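Local coordinates for protein pngf-ii (Elizabethkingia meningoseptica, PDB 4R4X) that probably removes N-linked glycans from glycoproteins, as a peptide:N-glycosidase that hydrolyses the bond between the sugar and the asparagine side chain, at residues I499-L504 / G532-Q537; N376-P381 / F410-D415. All blocks are in the same frame, centred on the assembly; numbering follows the deposited sequence.

Both contacts are wholly apolar, leucine methyls alone in interaction 1 and leucine and phenylalanine carbons in interaction 2, and no hydrogen bond crosses either one. Interaction 1 joins two strands of a nine-stranded antiparallel sheet that have a third strand between them, and its touching residues lie mostly buried on the inner face of that sheet. Interaction 2 spans from an edge strand of the same sheet to an edge strand of a four-stranded sheet, and it is only partly buried, with loops open to solvent at one end. The two are neighbours, their centres about 8 Å apart: strand 527-537 of interaction 1 pairs with strand 378-384 of interaction 2, probably through a bond of 2.7 Å from Leu534 N to Leu380 O.

Interaction 1: I499-L504 / G532-Q537; sequences INLGNL and GVLLGQ
Leu501 and Leu504 reach Leu534 across one face of the large antiparallel sheet, in the beta-sandwich part of the protein that belongs to the peptide-N-glycosidase F C-terminal family. Strand 416-428 runs between strands 493-504 and 527-537 and pairs with both, so the two segments do not pair directly. Even at the closest register, Leu501 CA lies 9.4 Å from Leu534 CA, and the side chains bridge that span.

The apolar contact is a meeting of methyl groups. CD1 of Leu501 comes to 3.8 Å from CD1 of Leu534, the two side chains meeting at a slant. Leu534 reaches this point because its CG is anti to the backbone N (chi1 180°), and its end swings nearer to the other strand than its first bond suggests.

The irregular backbone probably accounts for Leu501 and Leu504, three residues apart, both facing Leu534. Leu501 and Gly502 share Ala419 as backbone partner, and Gly502 has a positive phi of 78°; this is consistent with an extra residue that brings Leu504 back to the face of Leu501. Leu412 and Leu446 of the opposing four-stranded sheet pack against Leu504. Within the trio the same methyl of Leu534 serves both partners, its CD1 sitting 4.3 Å from Leu504 CD1.

Interaction 2: N376-P381 / F410-D415; sequences NNFVLP and FILTKD
Phe378 and Leu380 on one edge strand meet Leu412 and Phe410 on another, where two antiparallel sheets face each other as the layers of a beta sandwich. Strand 378-384 is an edge strand of the nine-stranded sheet, and strand 406-412 is an edge strand of the four-stranded one, so this is the join between the layers at their margin.

The tighter part is at Phe378. The far end of its ring, CZ, lies 3.8 Å from CD2 of Leu412, with the methyl approaching the ring at a slant. CG of Phe378 stands anti to the backbone N (chi1 178°), which stretches the ring out from its strand toward the opposite layer. Leu412 leaves its own backbone at an angle to the contact and brings its CD2 in from there. A looser pair follows: CD2 of Leu380 is 4.2 Å from CB of Phe410 and just as far from that ring's CD2. With chi1 at 54°, Phe410 offers both of those atoms to the same Leu380 methyl; its side chain also touches Leu534, His509 and Ile511, and the residue is buried.

The solvent side begins after Leu412. The strand ends there, and Thr413, Lys414 and Asp415 form an exposed turn that is anchored by a hydrogen bond from Ala506 N to Asp415 OD1. On the facing segment, Asn377 and Phe378 both stand opposite Gly536 in a classic beta bulge, and Asn377 OD1 accepts a hydrogen bond from Glu538 N. The side-chain hydrogen bonds named here run to other parts of the chain, while the two layers are joined here by dispersion and the burial of apolar surface, without directional bonds between the two segments.

Interaction 1: I499-L504 / G532-Q537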
ATOM      1  N   ILE A 499      -4.851  18.528  10.870  1.00 14.04           N
ATOM      2  CA  ILE A 499      -4.963  19.866  11.457  1.00 14.30           C
ATOM      3  C   ILE A 499      -4.483  19.798  12.900  1.00 14.54           C
ATOM      4  O   ILE A 499      -5.069  19.094  13.734  1.00 13.88           O
ATOM      5  CB  ILE A 499      -6.414  20.363  11.413  1.00 14.19           C
ATOM      6  CG1 ILE A 499      -6.845  20.506   9.950  1.00 14.15           C
ATOM      7  CG2 ILE A 499      -6.586  21.664  12.196  1.00 14.67           C
ATOM      8  CD1 ILE A 499      -8.309  20.780   9.762  1.00 14.01           C
ATOM      9  N   ASN A 500      -3.424  20.526  13.185  1.00 14.95           N
ATOM     10  CA  ASN A 500      -2.868  20.546  14.541  1.00 15.28           C
ATOM     11  C   ASN A 500      -3.820  21.245  15.508  1.00 15.26           C
ATOM     12  O   ASN A 500      -4.268  22.355  15.241  1.00 15.18           O
ATOM     13  CB  ASN A 500      -1.497  21.217  14.534  1.00 16.87           C
ATOM     14  CG  ASN A 500      -0.400  20.308  13.990  1.00 18.65           C
ATOM     15  OD1 ASN A 500      -0.542  19.094  13.960  1.00 20.11           O
ATOM     16  ND2 ASN A 500       0.708  20.903  13.560  1.00 19.32           N
ATOM     17  N   LEU A 501      -4.156  20.580  16.604  1.00 15.62           N
ATOM     18  CA  LEU A 501      -5.055  21.158  17.616  1.00 16.70           C
ATOM     19  C   LEU A 501      -4.333  21.539  18.913  1.00 17.88           C
ATOM     20  O   LEU A 501      -4.970  22.079  19.837  1.00 19.13           O
ATOM     21  CB  LEU A 501      -6.171  20.172  17.932  1.00 16.67           C
ATOM     22  CG  LEU A 501      -7.056  19.748  16.773  1.00 17.80           C
ATOM     23  CD1 LEU A 501      -8.019  18.698  17.291  1.00 18.94           C
ATOM     24  CD2 LEU A 501      -7.796  20.946  16.185  1.00 18.38           C
ATOM     25  N   GLY A 502      -3.019  21.290  18.969  1.00 16.78           N
ATOM     26  CA  GLY A 502      -2.226  21.469  20.180  1.00 16.87           C
ATOM     27  C   GLY A 502      -2.467  20.298  21.123  1.00 16.69           C
ATOM     28  O   GLY A 502      -3.011  19.268  20.720  1.00 16.15           O
ATOM     29  N   ASN A 503      -2.108  20.466  22.393  1.00 16.00           N
ATOM     30  CA  ASN A 503      -2.374  19.443  23.401  1.00 15.56           C
ATOM     31  C   ASN A 503      -3.760  19.654  24.017  1.00 16.66           C
ATOM     32  O   ASN A 503      -4.211  20.808  24.214  1.00 16.15           O
ATOM     33  CB  ASN A 503      -1.292  19.500  24.501  1.00 16.41           C
ATOM     34  CG  ASN A 503       0.126  19.396  23.949  1.00 17.14           C
ATOM     35  OD1 ASN A 503       0.405  18.680  22.970  1.00 16.76           O
ATOM     36  ND2 ASN A 503       1.030  20.121  24.570  1.00 16.96           N
ATOM     37  N   LEU A 504      -4.460  18.563  24.313  1.00 15.07           N
ATOM     38  CA  LEU A 504      -5.784  18.648  24.872  1.00 15.00           C
ATOM     39  C   LEU A 504      -5.811  18.068  26.270  1.00 15.96           C
ATOM     40  O   LEU A 504      -5.230  17.015  26.509  1.00 14.99           O
ATOM     41  CB  LEU A 504      -6.802  17.911  24.010  1.00 15.30           C
ATOM     42  CG  LEU A 504      -6.924  18.403  22.558  1.00 15.48           C
ATOM     43  CD1 LEU A 504      -7.906  17.515  21.846  1.00 16.06           C
ATOM     44  CD2 LEU A 504      -7.350  19.860  22.510  1.00 15.38           C
ATOM     45  N   GLY A 532     -13.985  13.635  10.136  1.00 13.40           N
ATOM     46  CA  GLY A 532     -13.017  14.054  11.123  1.00 13.42           C
ATOM     47  C   GLY A 532     -12.739  12.965  12.115  1.00 13.63           C
ATOM     48  O   GLY A 532     -13.657  12.425  12.733  1.00 13.46           O
ATOM     49  N   VAL A 533     -11.470  12.600  12.220  1.00 13.13           N
ATOM     50  CA  VAL A 533     -11.015  11.651  13.191  1.00 13.25           C
ATOM     51  C   VAL A 533      -9.998  12.362  14.076  1.00 12.95           C
ATOM     52  O   VAL A 533      -9.056  12.979  13.583  1.00 12.74           O
ATOM     53  CB  VAL A 533     -10.375  10.433  12.501  1.00 13.47           C
ATOM     54  CG1 VAL A 533      -9.799   9.479  13.514  1.00 13.79           C
ATOM     55  CG2 VAL A 533     -11.422   9.720  11.660  1.00 14.14           C
ATOM     56  N   LEU A 534     -10.196  12.275  15.381  1.00 13.09           N
ATOM     57  CA  LEU A 534      -9.260  12.840  16.343  1.00 12.99           C
ATOM     58  C   LEU A 534      -8.104  11.886  16.616  1.00 13.21           C
ATOM     59  O   LEU A 534      -8.324  10.730  16.903  1.00 13.40           O
ATOM     60  CB  LEU A 534      -9.990  13.178  17.642  1.00 13.92           C
ATOM     61  CG  LEU A 534      -9.126  13.772  18.750  1.00 14.47           C
ATOM     62  CD1 LEU A 534      -8.578  15.118  18.337  1.00 15.04           C
ATOM     63  CD2 LEU A 534      -9.941  13.920  20.036  1.00 14.86           C
ATOM     64  N   LEU A 535      -6.877  12.389  16.493  1.00 12.23           N
ATOM     65  CA  LEU A 535      -5.671  11.622  16.714  1.00 12.33           C
ATOM     66  C   LEU A 535      -4.915  12.288  17.849  1.00 12.77           C
ATOM     67  O   LEU A 535      -5.040  13.485  18.068  1.00 12.82           O
ATOM     68  CB  LEU A 535      -4.779  11.629  15.488  1.00 11.76           C
ATOM     69  CG  LEU A 535      -5.468  11.324  14.150  1.00 11.70           C
ATOM     70  CD1 LEU A 535      -4.511  11.640  13.020  1.00 12.78           C
ATOM     71  CD2 LEU A 535      -5.917   9.885  14.062  1.00 12.02           C
ATOM     72  N   GLY A 536      -4.167  11.500  18.590  1.00 12.99           N
ATOM     73  CA  GLY A 536      -3.303  12.061  19.622  1.00 13.48           C
ATOM     74  C   GLY A 536      -2.475  11.008  20.320  1.00 14.01           C
ATOM     75  O   GLY A 536      -2.632   9.798  20.094  1.00 13.29           O
ATOM     76  N   GLN A 537      -1.594  11.469  21.196  1.00 15.38           N
ATOM     77  CA  GLN A 537      -0.721  10.561  21.923  1.00 16.69           C
ATOM     78  C   GLN A 537      -1.015  10.667  23.400  1.00 17.17           C
ATOM     79  O   GLN A 537      -0.838  11.740  24.004  1.00 17.49           O
ATOM     80  CB  GLN A 537       0.738  10.885  21.639  1.00 18.13           C
ATOM     81  CG  GLN A 537       1.673   9.921  22.336  1.00 20.07           C
ATOM     82  CD  GLN A 537       3.126  10.316  22.204  1.00 22.38           C
ATOM     83  OE1 GLN A 537       3.463  11.334  21.614  1.00 23.31           O
ATOM     84  NE2 GLN A 537       3.990   9.511  22.775  1.00 25.23           N
TER

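Interaction 2: N376-P381 / F410-D415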
ATOM      1  N   ASN A 376       0.828   8.757  17.128  1.00 16.50           N
ATOM      2  CA  ASN A 376      -0.438   8.722  17.873  1.00 16.06           C
ATOM      3  C   ASN A 376      -0.763   7.305  18.309  1.00 16.14           C
ATOM      4  O   ASN A 376      -0.519   6.371  17.561  1.00 14.02           O
ATOM      5  CB  ASN A 376      -1.584   9.338  17.091  1.00 15.32           C
ATOM      6  CG  ASN A 376      -1.944   8.559  15.831  1.00 14.76           C
ATOM      7  OD1 ASN A 376      -3.045   7.964  15.724  1.00 15.02           O
ATOM      8  ND2 ASN A 376      -1.050   8.565  14.880  1.00 13.36           N
ATOM      9  N   ASN A 377      -1.269   7.139  19.532  1.00 15.68           N
ATOM     10  CA  ASN A 377      -1.750   5.835  20.003  1.00 16.17           C
ATOM     11  C   ASN A 377      -3.233   5.867  20.310  1.00 16.18           C
ATOM     12  O   ASN A 377      -3.765   4.934  20.923  1.00 17.13           O
ATOM     13  CB  ASN A 377      -0.961   5.339  21.223  1.00 17.64           C
ATOM     14  CG  ASN A 377      -0.931   6.354  22.351  1.00 18.15           C
ATOM     15  OD1 ASN A 377      -1.732   7.273  22.391  1.00 16.94           O
ATOM     16  ND2 ASN A 377      -0.000   6.183  23.275  1.00 19.99           N
ATOM     17  N   PHE A 378      -3.891   6.935  19.862  1.00 15.60           N
ATOM     18  CA  PHE A 378      -5.284   7.225  20.124  1.00 15.64           C
ATOM     19  C   PHE A 378      -5.955   7.661  18.832  1.00 15.31           C
ATOM     20  O   PHE A 378      -5.393   8.464  18.082  1.00 14.60           O
ATOM     21  CB  PHE A 378      -5.388   8.341  21.164  1.00 17.17           C
ATOM     22  CG  PHE A 378      -6.800   8.767  21.488  1.00 17.89           C
ATOM     23  CD1 PHE A 378      -7.418   9.770  20.766  1.00 17.91           C
ATOM     24  CD2 PHE A 378      -7.495   8.184  22.551  1.00 19.75           C
ATOM     25  CE1 PHE A 378      -8.710  10.182  21.076  1.00 18.33           C
ATOM     26  CE2 PHE A 378      -8.787   8.579  22.848  1.00 19.92           C
ATOM     27  CZ  PHE A 378      -9.388   9.595  22.122  1.00 18.64           C
ATOM     28  N   VAL A 379      -7.136   7.099  18.578  1.00 14.38           N
ATOM     29  CA  VAL A 379      -7.994   7.411  17.428  1.00 14.21           C
ATOM     30  C   VAL A 379      -9.445   7.450  17.896  1.00 14.58           C
ATOM     31  O   VAL A 379      -9.908   6.503  18.519  1.00 15.81           O
ATOM     32  CB  VAL A 379      -7.867   6.324  16.333  1.00 14.15           C
ATOM     33  CG1 VAL A 379      -8.839   6.572  15.202  1.00 13.93           C
ATOM     34  CG2 VAL A 379      -6.444   6.274  15.795  1.00 14.05           C
ATOM     35  N   LEU A 380     -10.142   8.560  17.633  1.00 14.46           N
ATOM     36  CA  LEU A 380     -11.567   8.717  17.942  1.00 14.49           C
ATOM     37  C   LEU A 380     -12.287   9.364  16.766  1.00 14.44           C
ATOM     38  O   LEU A 380     -12.030  10.536  16.459  1.00 13.17           O
ATOM     39  CB  LEU A 380     -11.768   9.624  19.151  1.00 15.04           C
ATOM     40  CG  LEU A 380     -13.219   9.782  19.626  1.00 15.24           C
ATOM     41  CD1 LEU A 380     -13.763   8.467  20.122  1.00 16.35           C
ATOM     42  CD2 LEU A 380     -13.334  10.831  20.720  1.00 15.15           C
ATOM     43  N   PRO A 381     -13.196   8.618  16.106  1.00 14.92           N
ATOM     44  CA  PRO A 381     -14.005   9.189  15.029  1.00 14.75           C
ATOM     45  C   PRO A 381     -15.054  10.135  15.610  1.00 15.33           C
ATOM     46  O   PRO A 381     -15.834   9.709  16.451  1.00 15.17           O
ATOM     47  CB  PRO A 381     -14.694   7.973  14.410  1.00 14.95           C
ATOM     48  CG  PRO A 381     -14.731   6.946  15.496  1.00 15.13           C
ATOM     49  CD  PRO A 381     -13.497   7.194  16.347  1.00 14.80           C
ATOM     50  N   PHE A 410     -17.404  15.621  22.848  1.00 18.84           N
ATOM     51  CA  PHE A 410     -16.825  14.328  23.232  1.00 18.52           C
ATOM     52  C   PHE A 410     -16.024  14.483  24.532  1.00 18.67           C
ATOM     53  O   PHE A 410     -15.657  15.598  24.934  1.00 17.53           O
ATOM     54  CB  PHE A 410     -15.915  13.779  22.125  1.00 18.60           C
ATOM     55  CG  PHE A 410     -14.840  14.732  21.702  1.00 17.60           C
ATOM     56  CD1 PHE A 410     -15.091  15.682  20.723  1.00 17.99           C
ATOM     57  CD2 PHE A 410     -13.586  14.703  22.296  1.00 17.54           C
ATOM     58  CE1 PHE A 410     -14.119  16.569  20.336  1.00 16.77           C
ATOM     59  CE2 PHE A 410     -12.616  15.600  21.919  1.00 17.58           C
ATOM     60  CZ  PHE A 410     -12.886  16.535  20.936  1.00 17.54           C
ATOM     61  N   ILE A 411     -15.736  13.362  25.166  1.00 18.53           N
ATOM     62  CA  ILE A 411     -15.049  13.365  26.459  1.00 19.40           C
ATOM     63  C   ILE A 411     -13.742  12.626  26.364  1.00 17.97           C
ATOM     64  O   ILE A 411     -13.701  11.478  25.922  1.00 18.20           O
ATOM     65  CB  ILE A 411     -15.924  12.698  27.538  1.00 21.19           C
ATOM     66  CG1 ILE A 411     -17.240  13.458  27.688  1.00 23.43           C
ATOM     67  CG2 ILE A 411     -15.191  12.668  28.874  1.00 22.13           C
ATOM     68  CD1 ILE A 411     -18.339  12.667  28.382  1.00 24.75           C
ATOM     69  N   LEU A 412     -12.654  13.283  26.750  1.00 17.16           N
ATOM     70  CA  LEU A 412     -11.357  12.614  26.825  1.00 16.76           C
ATOM     71  C   LEU A 412     -11.112  12.196  28.264  1.00 17.78           C
ATOM     72  O   LEU A 412     -11.308  13.005  29.176  1.00 16.29           O
ATOM     73  CB  LEU A 412     -10.232  13.554  26.395  1.00 16.91           C
ATOM     74  CG  LEU A 412     -10.296  14.031  24.952  1.00 16.93           C
ATOM     75  CD1 LEU A 412      -9.186  15.031  24.752  1.00 17.44           C
ATOM     76  CD2 LEU A 412     -10.195  12.857  23.979  1.00 16.76           C
ATOM     77  N   THR A 413     -10.667  10.951  28.471  1.00 18.78           N
ATOM     78  CA  THR A 413     -10.385  10.484  29.831  1.00 19.86           C
ATOM     79  C   THR A 413      -8.935  10.714  30.242  1.00 20.00           C
ATOM     80  O   THR A 413      -8.577  10.593  31.397  1.00 18.87           O
ATOM     81  CB  THR A 413     -10.776   9.007  30.012  1.00 20.30           C
ATOM     82  OG1 THR A 413     -10.043   8.188  29.107  1.00 21.20           O
ATOM     83  CG2 THR A 413     -12.258   8.824  29.779  1.00 20.61           C
ATOM     84  N   LYS A 414      -8.098  11.080  29.284  1.00 21.34           N
ATOM     85  CA  LYS A 414      -6.692  11.278  29.527  1.00 21.68           C
ATOM     86  C   LYS A 414      -6.230  12.425  28.629  1.00 20.06           C
ATOM     87  O   LYS A 414      -6.748  12.563  27.518  1.00 17.01           O
ATOM     88  CB  LYS A 414      -5.978   9.956  29.189  1.00 25.26           C
ATOM     89  CG  LYS A 414      -4.462   9.985  29.132  1.00 29.77           C
ATOM     90  CD  LYS A 414      -3.836   9.829  30.511  1.00 32.08           C
ATOM     91  CE  LYS A 414      -2.383   9.402  30.415  1.00 33.88           C
ATOM     92  NZ  LYS A 414      -1.654   9.624  31.698  1.00 35.13           N
ATOM     93  N   ASP A 415      -5.277  13.228  29.115  1.00 18.53           N
ATOM     94  CA  ASP A 415      -4.671  14.295  28.312  1.00 19.19           C
ATOM     95  C   ASP A 415      -4.183  13.699  26.997  1.00 17.99           C
ATOM     96  O   ASP A 415      -3.742  12.548  26.938  1.00 17.81           O
ATOM     97  CB  ASP A 415      -3.443  14.937  28.986  1.00 19.99           C
ATOM     98  CG  ASP A 415      -3.772  15.751  30.254  1.00 22.97           C
ATOM     99  OD1 ASP A 415      -4.963  15.949  30.622  1.00 25.49           O
ATOM    100  OD2 ASP A 415      -2.783  16.209  30.881  1.00 25.19           O
TER